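Side-chain contact in cytochrome c family protein (Geobacter sulfurreducens, PDB 3OUQ), which probably carries electrons along a chain of heme c groups, this fragment being the N-terminal hexaheme part of a longer dodecaheme cytochrome linked with iron reduction: residues Asp73-Cys76 and Val77-His80. Numbering follows the deposited sequence.
With HEC (heme c), chain D.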
loop_
_atom_site.group_PDB
_atom_site.type_symbol
_atom_site.label_atom_id
_atom_site.label_comp_id
_atom_site.label_asym_id
_atom_site.label_seq_id
_atom_site.Cartn_x
_atom_site.Cartn_y
_atom_site.Cartn_z
ATOM N N ASP A 73 -3.371 -6.885 -8.747
ATOM C CA ASP A 73 -4.395 -6.743 -7.735
ATOM C C ASP A 73 -4.830 -8.103 -7.193
ATOM O O ASP A 73 -5.257 -8.209 -6.046
ATOM C CB ASP A 73 -5.604 -5.998 -8.305
ATOM C CG ASP A 73 -5.303 -4.547 -8.613
ATOM O OD1 ASP A 73 -4.512 -3.934 -7.863
ATOM O OD2 ASP A 73 -5.872 -4.013 -9.593
ATOM N N SER A 74 -4.715 -9.141 -8.017
ATOM C CA SER A 74 -5.104 -10.490 -7.599
ATOM C C SER A 74 -3.974 -11.233 -6.905
ATOM O O SER A 74 -4.167 -12.334 -6.401
ATOM C CB SER A 74 -5.575 -11.317 -8.802
ATOM O OG SER A 74 -4.596 -11.351 -9.827
ATOM N N GLN A 75 -2.795 -10.627 -6.871
ATOM C CA GLN A 75 -1.652 -11.259 -6.238
ATOM C C GLN A 75 -1.219 -10.607 -4.933
ATOM O O GLN A 75 -0.219 -11.010 -4.346
ATOM C CB GLN A 75 -0.472 -11.297 -7.210
ATOM C CG GLN A 75 -0.683 -12.213 -8.398
ATOM C CD GLN A 75 -0.831 -13.663 -7.986
ATOM O OE1 GLN A 75 -0.277 -14.556 -8.621
ATOM N NE2 GLN A 75 -1.586 -13.907 -6.925
ATOM N N CYS A 76 -1.956 -9.606 -4.473
ATOM C CA CYS A 76 -1.587 -8.953 -3.229
ATOM C C CYS A 76 -1.801 -9.937 -2.102
ATOM O O CYS A 76 -0.992 -10.030 -1.184
ATOM C CB CYS A 76 -2.442 -7.714 -2.989
ATOM S SG CYS A 76 -2.327 -6.478 -4.312
ATOM N N VAL A 77 -2.897 -10.681 -2.174
ATOM C CA VAL A 77 -3.198 -11.661 -1.141
ATOM C C VAL A 77 -2.074 -12.679 -0.949
ATOM O O VAL A 77 -1.999 -13.302 0.103
ATOM C CB VAL A 77 -4.479 -12.436 -1.453
ATOM C CG1 VAL A 77 -4.291 -13.264 -2.714
ATOM C CG2 VAL A 77 -4.830 -13.334 -0.286
ATOM N N ARG A 78 -1.216 -12.857 -1.957
ATOM C CA ARG A 78 -0.095 -13.804 -1.862
ATOM C C ARG A 78 0.925 -13.392 -0.799
ATOM O O ARG A 78 1.662 -14.230 -0.292
ATOM C CB ARG A 78 0.635 -13.950 -3.205
ATOM C CG ARG A 78 -0.155 -14.622 -4.324
ATOM C CD ARG A 78 -0.638 -16.014 -3.949
ATOM N NE ARG A 78 0.448 -16.952 -3.670
ATOM C CZ ARG A 78 1.184 -17.555 -4.601
ATOM N NH1 ARG A 78 0.959 -17.323 -5.881
ATOM N NH2 ARG A 78 2.134 -18.408 -4.251
ATOM N N CYS A 79 0.979 -12.103 -0.477
ATOM C CA CYS A 79 1.894 -11.613 0.551
ATOM C C CYS A 79 1.132 -10.987 1.726
ATOM O O CYS A 79 1.358 -11.351 2.884
ATOM C CB CYS A 79 2.861 -10.588 -0.033
ATOM S SG CYS A 79 4.079 -11.279 -1.191
ATOM N N HIS A 80 0.230 -10.053 1.422
ATOM C CA HIS A 80 -0.573 -9.377 2.436
ATOM C C HIS A 80 -1.803 -10.207 2.794
ATOM O O HIS A 80 -2.469 -10.738 1.910
ATOM C CB HIS A 80 -1.009 -8.017 1.904
ATOM C CG HIS A 80 0.131 -7.101 1.602
ATOM N ND1 HIS A 80 0.743 -6.297 2.535
ATOM C CD2 HIS A 80 0.803 -6.892 0.444
ATOM C CE1 HIS A 80 1.738 -5.642 1.925
ATOM N NE2 HIS A 80 1.810 -5.973 0.655
HETATM FE FE HEC D . 2.914 -4.979 -0.645
HETATM C CHA HEC D . 4.490 -2.950 1.635
HETATM C CHB HEC D . 0.289 -2.852 -0.714
HETATM C CHC HEC D . 1.593 -6.758 -3.200
HETATM C CHD HEC D . 5.328 -7.349 -0.208
HETATM N NA HEC D . 2.472 -3.293 0.292
HETATM C C1A HEC D . 3.301 -2.506 1.085
HETATM C C2A HEC D . 2.669 -1.254 1.430
HETATM C C3A HEC D . 1.418 -1.316 0.905
HETATM C C4A HEC D . 1.293 -2.584 0.214
HETATM C CMA HEC D . 0.381 -0.202 0.933
HETATM C CAA HEC D . 3.283 -0.065 2.159
HETATM C CBA HEC D . 4.171 0.805 1.274
HETATM C CGA HEC D . 3.442 1.347 0.059
HETATM O O1A HEC D . 2.458 2.086 0.238
HETATM O O2A HEC D . 3.846 1.032 -1.076
HETATM N NB HEC D . 1.354 -4.757 -1.816
HETATM C C1B HEC D . 0.344 -3.832 -1.706
HETATM C C2B HEC D . -0.633 -3.995 -2.748
HETATM C C3B HEC D . -0.212 -5.031 -3.478
HETATM C C4B HEC D . 0.989 -5.531 -2.875
HETATM C CMB HEC D . -1.922 -3.189 -2.934
HETATM C CAB HEC D . -0.854 -5.586 -4.717
HETATM C CBB HEC D . -0.707 -4.800 -5.989
HETATM N NC HEC D . 3.373 -6.702 -1.536
HETATM C C1C HEC D . 2.703 -7.320 -2.567
HETATM C C2C HEC D . 3.349 -8.562 -2.947
HETATM C C3C HEC D . 4.359 -8.756 -2.067
HETATM C C4C HEC D . 4.413 -7.565 -1.233
HETATM C CMC HEC D . 3.070 -9.441 -4.167
HETATM C CAC HEC D . 5.176 -10.049 -1.922
HETATM C CBC HEC D . 6.064 -10.376 -3.111
HETATM N ND HEC D . 4.484 -5.155 0.562
HETATM C C1D HEC D . 5.342 -6.239 0.649
HETATM C C2D HEC D . 6.401 -5.971 1.600
HETATM C C3D HEC D . 6.219 -4.685 2.058
HETATM C C4D HEC D . 5.010 -4.216 1.433
HETATM C CMD HEC D . 7.532 -6.925 1.986
HETATM C CAD HEC D . 7.177 -3.849 2.915
HETATM C CBD HEC D . 8.470 -3.575 2.170
HETATM C CGD HEC D . 9.457 -2.756 2.980
HETATM O O1D HEC D . 10.616 -2.612 2.538
HETATM O O2D HEC D . 9.079 -2.250 4.055
HETATM O O HOH W 1 -4.776 -10.118 -4.144
#
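C76 O accepts two backbone bonds, from C79 N at 2.9 Å and from H80 N at 2.9 Å, so the chain folds into a tight turn. One residue earlier, R78 N bonds to Q75 O at 3.2 Å. A water bridges the same bend, donating to D73 O and accepting from V77 N.

The side chains of Q75 and R78 lie alongside each other, pointing the same way. The bend of Q75 at chi2 (-63°) brings its amide back alongside R78. The amide end lies along the R78 methylenes, with Q75 CD 3.8 Å from R78 CG, and Q75 NE2 makes a weak bond to S74 O. The amide and guanidinium planes are 53° apart, and OE1 lies at the guanidinium edge. F68 touches both side chains. With an alanine in place of Q75, S74 O would probably lose its weak amide bond and the R78 methylenes a neighbour.

The turn is the CXXCH heme-binding motif of a c-type cytochrome, in a domain of the cytochrome c7 family. C76 SG is bonded covalently to CAB of the heme at 1.8 Å, and C79 SG to CAC. The two thioethers tie neighbouring pyrrole rings to one short turn. H80 NE2 binds the heme iron at 2.0 Å. M49 supplies the other axial ligand, giving His-Met coordination. The two bonds at C76 O probably help to fix the backbone from which the H80 imidazole reaches the iron. R78 turns toward another heme instead, where NH2 makes a weak bond to a propionate oxygen. V77 CG1 packs against S74 O at 3.8 Å.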